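Local coordinates for protein zinc transport transcriptional regulator (Lactococcus lactis subsp. lactis, PDB 5YHY) that probably binds DNA as a zinc-responsive transcriptional regulator of the MarR family, with a role in controlling zinc transport, at residues H42-L47 with E99-V104. The protein carries 1 engineered substitution. Residues are numbered along the deposited sequence; the frame is centred on the assembly and turned at random.
Sequences HILMLL and EKAVPV. With ZN (zinc ion), chain B.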
ATOM      1  N   HIS A  42       4.067  19.169   4.033  1.00 18.32           N
ATOM      2  CA  HIS A  42       5.473  19.251   4.393  1.00 17.04           C
ATOM      3  C   HIS A  42       6.032  20.662   4.300  1.00 18.48           C
ATOM      4  O   HIS A  42       6.908  21.025   5.073  1.00 18.86           O
ATOM      5  CB  HIS A  42       6.289  18.244   3.592  1.00 17.82           C
ATOM      6  CG  HIS A  42       5.861  16.838   3.842  1.00 21.93           C
ATOM      7  ND1 HIS A  42       6.269  15.784   3.055  1.00 22.49           N
ATOM      8  CD2 HIS A  42       5.039  16.312   4.781  1.00 22.54           C
ATOM      9  CE1 HIS A  42       5.726  14.667   3.502  1.00 25.46           C
ATOM     10  NE2 HIS A  42       4.970  14.961   4.547  1.00 21.25           N
ATOM     11  N   ILE A  43       5.495  21.465   3.385  1.00 18.78           N
ATOM     12  CA  ILE A  43       5.857  22.872   3.373  1.00 20.40           C
ATOM     13  C   ILE A  43       5.427  23.527   4.681  1.00 18.33           C
ATOM     14  O   ILE A  43       6.190  24.277   5.287  1.00 18.94           O
ATOM     15  CB  ILE A  43       5.248  23.596   2.165  1.00 17.74           C
ATOM     16  CG1 ILE A  43       5.962  23.123   0.886  1.00 20.45           C
ATOM     17  CG2 ILE A  43       5.369  25.124   2.331  1.00 19.40           C
ATOM     18  CD1 ILE A  43       5.466  23.788  -0.371  1.00 23.00           C
ATOM     19  N   LEU A  44       4.222  23.213   5.141  1.00 20.13           N
ATOM     20  CA  LEU A  44       3.746  23.804   6.387  1.00 20.65           C
ATOM     21  C   LEU A  44       4.633  23.409   7.565  1.00 18.86           C
ATOM     22  O   LEU A  44       4.970  24.248   8.396  1.00 19.84           O
ATOM     23  CB  LEU A  44       2.290  23.439   6.655  1.00 21.24           C
ATOM     24  CG  LEU A  44       1.262  23.949   5.651  1.00 18.53           C
ATOM     25  CD1 LEU A  44      -0.111  23.543   6.142  1.00 20.69           C
ATOM     26  CD2 LEU A  44       1.334  25.462   5.489  1.00 19.62           C
ATOM     27  N   MET A  45       5.051  22.142   7.613  1.00 21.15           N
ATOM     28  CA  MET A  45       5.979  21.708   8.655  1.00 20.96           C
ATOM     29  C   MET A  45       7.294  22.454   8.599  1.00 18.93           C
ATOM     30  O   MET A  45       7.862  22.805   9.628  1.00 22.57           O
ATOM     31  CB  MET A  45       6.250  20.200   8.572  1.00 19.55           C
ATOM     32  CG  MET A  45       5.126  19.352   9.112  1.00 20.82           C
ATOM     33  SD  MET A  45       5.471  17.577   9.038  1.00 23.27           S
ATOM     34  CE  MET A  45       6.990  17.467   9.967  1.00 25.17           C
ATOM     35  N   LEU A  46       7.800  22.679   7.390  1.00 18.23           N
ATOM     36  CA  LEU A  46       9.049  23.391   7.233  1.00 18.87           C
ATOM     37  C   LEU A  46       8.909  24.841   7.727  1.00 20.58           C
ATOM     38  O   LEU A  46       9.768  25.348   8.446  1.00 22.68           O
ATOM     39  CB  LEU A  46       9.503  23.334   5.769  1.00 19.56           C
ATOM     40  CG  LEU A  46      10.795  24.068   5.447  1.00 23.46           C
ATOM     41  CD1 LEU A  46      11.939  23.574   6.323  1.00 31.53           C
ATOM     42  CD2 LEU A  46      11.142  23.916   3.962  1.00 24.82           C
ATOM     43  N   LEU A  47       7.808  25.490   7.358  1.00 19.93           N
ATOM     44  CA  LEU A  47       7.606  26.894   7.713  1.00 20.20           C
ATOM     45  C   LEU A  47       7.365  27.084   9.210  1.00 23.97           C
ATOM     46  O   LEU A  47       7.657  28.151   9.754  1.00 25.14           O
ATOM     47  CB  LEU A  47       6.467  27.507   6.894  1.00 20.27           C
ATOM     48  CG  LEU A  47       6.728  27.530   5.388  1.00 22.26           C
ATOM     49  CD1 LEU A  47       5.565  28.242   4.702  1.00 23.52           C
ATOM     50  CD2 LEU A  47       8.051  28.216   5.066  1.00 22.44           C
ATOM     51  N   GLU A  99      -1.874  32.005  11.175  1.00 28.44           N
ATOM     52  CA  GLU A  99      -2.335  31.367  12.409  1.00 30.41           C
ATOM     53  C   GLU A  99      -3.193  30.136  12.120  1.00 26.62           C
ATOM     54  O   GLU A  99      -3.140  29.146  12.852  1.00 30.60           O
ATOM     55  CB  GLU A  99      -3.099  32.363  13.291  1.00 35.09           C
ATOM     56  CG  GLU A  99      -2.286  32.902  14.464  1.00 44.13           C
ATOM     57  CD  GLU A  99      -1.701  31.800  15.349  1.00 47.57           C
ATOM     58  OE1 GLU A  99      -2.365  30.756  15.548  1.00 47.00           O
ATOM     59  OE2 GLU A  99      -0.566  31.978  15.839  1.00 47.41           O
ATOM     60  N   LYS A 100      -3.978  30.193  11.049  1.00 26.37           N
ATOM     61  CA  LYS A 100      -4.811  29.072  10.629  1.00 29.88           C
ATOM     62  C   LYS A 100      -3.978  27.791  10.471  1.00 30.82           C
ATOM     63  O   LYS A 100      -4.441  26.688  10.771  1.00 28.11           O
ATOM     64  CB  LYS A 100      -5.502  29.420   9.307  1.00 32.05           C
ATOM     65  CG  LYS A 100      -6.381  28.332   8.703  1.00 33.75           C
ATOM     66  CD  LYS A 100      -7.002  28.821   7.395  1.00 31.67           C
ATOM     67  CE  LYS A 100      -7.725  27.715   6.649  1.00 38.12           C
ATOM     68  NZ  LYS A 100      -8.460  28.231   5.448  1.00 35.99           N
ATOM     69  N   ALA A 101      -2.740  27.952  10.010  1.00 27.72           N
ATOM     70  CA  ALA A 101      -1.899  26.811   9.655  1.00 25.27           C
ATOM     71  C   ALA A 101      -1.144  26.203  10.827  1.00 27.55           C
ATOM     72  O   ALA A 101      -0.686  25.060  10.749  1.00 24.93           O
ATOM     73  CB  ALA A 101      -0.909  27.207   8.563  1.00 24.63           C
ATOM     74  N   VAL A 102      -0.998  26.970  11.899  1.00 28.35           N
ATOM     75  CA  VAL A 102      -0.215  26.536  13.049  1.00 28.23           C
ATOM     76  C   VAL A 102      -0.655  25.160  13.571  1.00 26.58           C
ATOM     77  O   VAL A 102       0.171  24.267  13.716  1.00 26.84           O
ATOM     78  CB  VAL A 102      -0.229  27.605  14.160  1.00 30.69           C
ATOM     79  CG1 VAL A 102       0.398  27.065  15.436  1.00 34.18           C
ATOM     80  CG2 VAL A 102       0.504  28.848  13.682  1.00 30.85           C
ATOM     81  N   PRO A 103      -1.957  24.975  13.841  1.00 27.60           N
ATOM     82  CA  PRO A 103      -2.345  23.647  14.336  1.00 30.84           C
ATOM     83  C   PRO A 103      -2.257  22.555  13.265  1.00 29.39           C
ATOM     84  O   PRO A 103      -2.067  21.384  13.611  1.00 28.41           O
ATOM     85  CB  PRO A 103      -3.800  23.845  14.778  1.00 29.72           C
ATOM     86  CG  PRO A 103      -4.287  25.022  13.967  1.00 32.04           C
ATOM     87  CD  PRO A 103      -3.087  25.925  13.856  1.00 29.35           C
ATOM     88  N   VAL A 104      -2.398  22.936  11.996  1.00 25.76           N
ATOM     89  CA  VAL A 104      -2.351  21.998  10.882  1.00 27.09           C
ATOM     90  C   VAL A 104      -0.950  21.410  10.805  1.00 24.69           C
ATOM     91  O   VAL A 104      -0.781  20.194  10.700  1.00 24.12           O
ATOM     92  CB  VAL A 104      -2.709  22.688   9.536  1.00 26.11           C
ATOM     93  CG1 VAL A 104      -2.549  21.728   8.357  1.00 26.91           C
ATOM     94  CG2 VAL A 104      -4.131  23.252   9.581  1.00 27.69           C
TER
HETATM   95 ZN    ZN B 201       3.742  13.888   5.767  1.00 22.57          ZN
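L44 has CG anti to its own carbonyl carbon (chi1 -64°). Its CD1 is anti to CA (chi2 -177°) and reaches V104, while CD2 branches off toward A101. V104 has CG1 anti to the backbone N (chi1 175°), and this methyl is the one that meets L44. The two L44 methyls divide the work. CD1 lies 3.8 Å from V104 CG1, and the two side chains meet at a slant. CD2 reaches the methyl of A101, with CD2 to CB at 4.2 Å. The contact is purely apolar and small, burying 113 Å² in all. L44 and A101 also have the nearest CA atoms, 7.2 Å apart, and both side chains set out toward the other segment. L44 is buried, and L36, L75 and A105 pack around it as well. L80 adds to the cover over A101.

Two residues before L44, the side chain of H42, on the same helix, binds the metal. Its NE2 binds the zinc ion at 2.0 Å. E24, H108 and H112 complete the site, and the H42 ring is strongly tilted against H112 and rather less against H108. M45 packs on H108, A109 and H112, so helices 38-49 and 102-123 touch from the L44 contact to the zinc site. K100 NZ is hydrogen-bonded to the backbone O of Q78.

The contact joins helix 38-49 to the region where the chain runs into helix 102-123, just after the wing strand 93-97, within the winged helix-turn-helix domain of a MarR-family regulator.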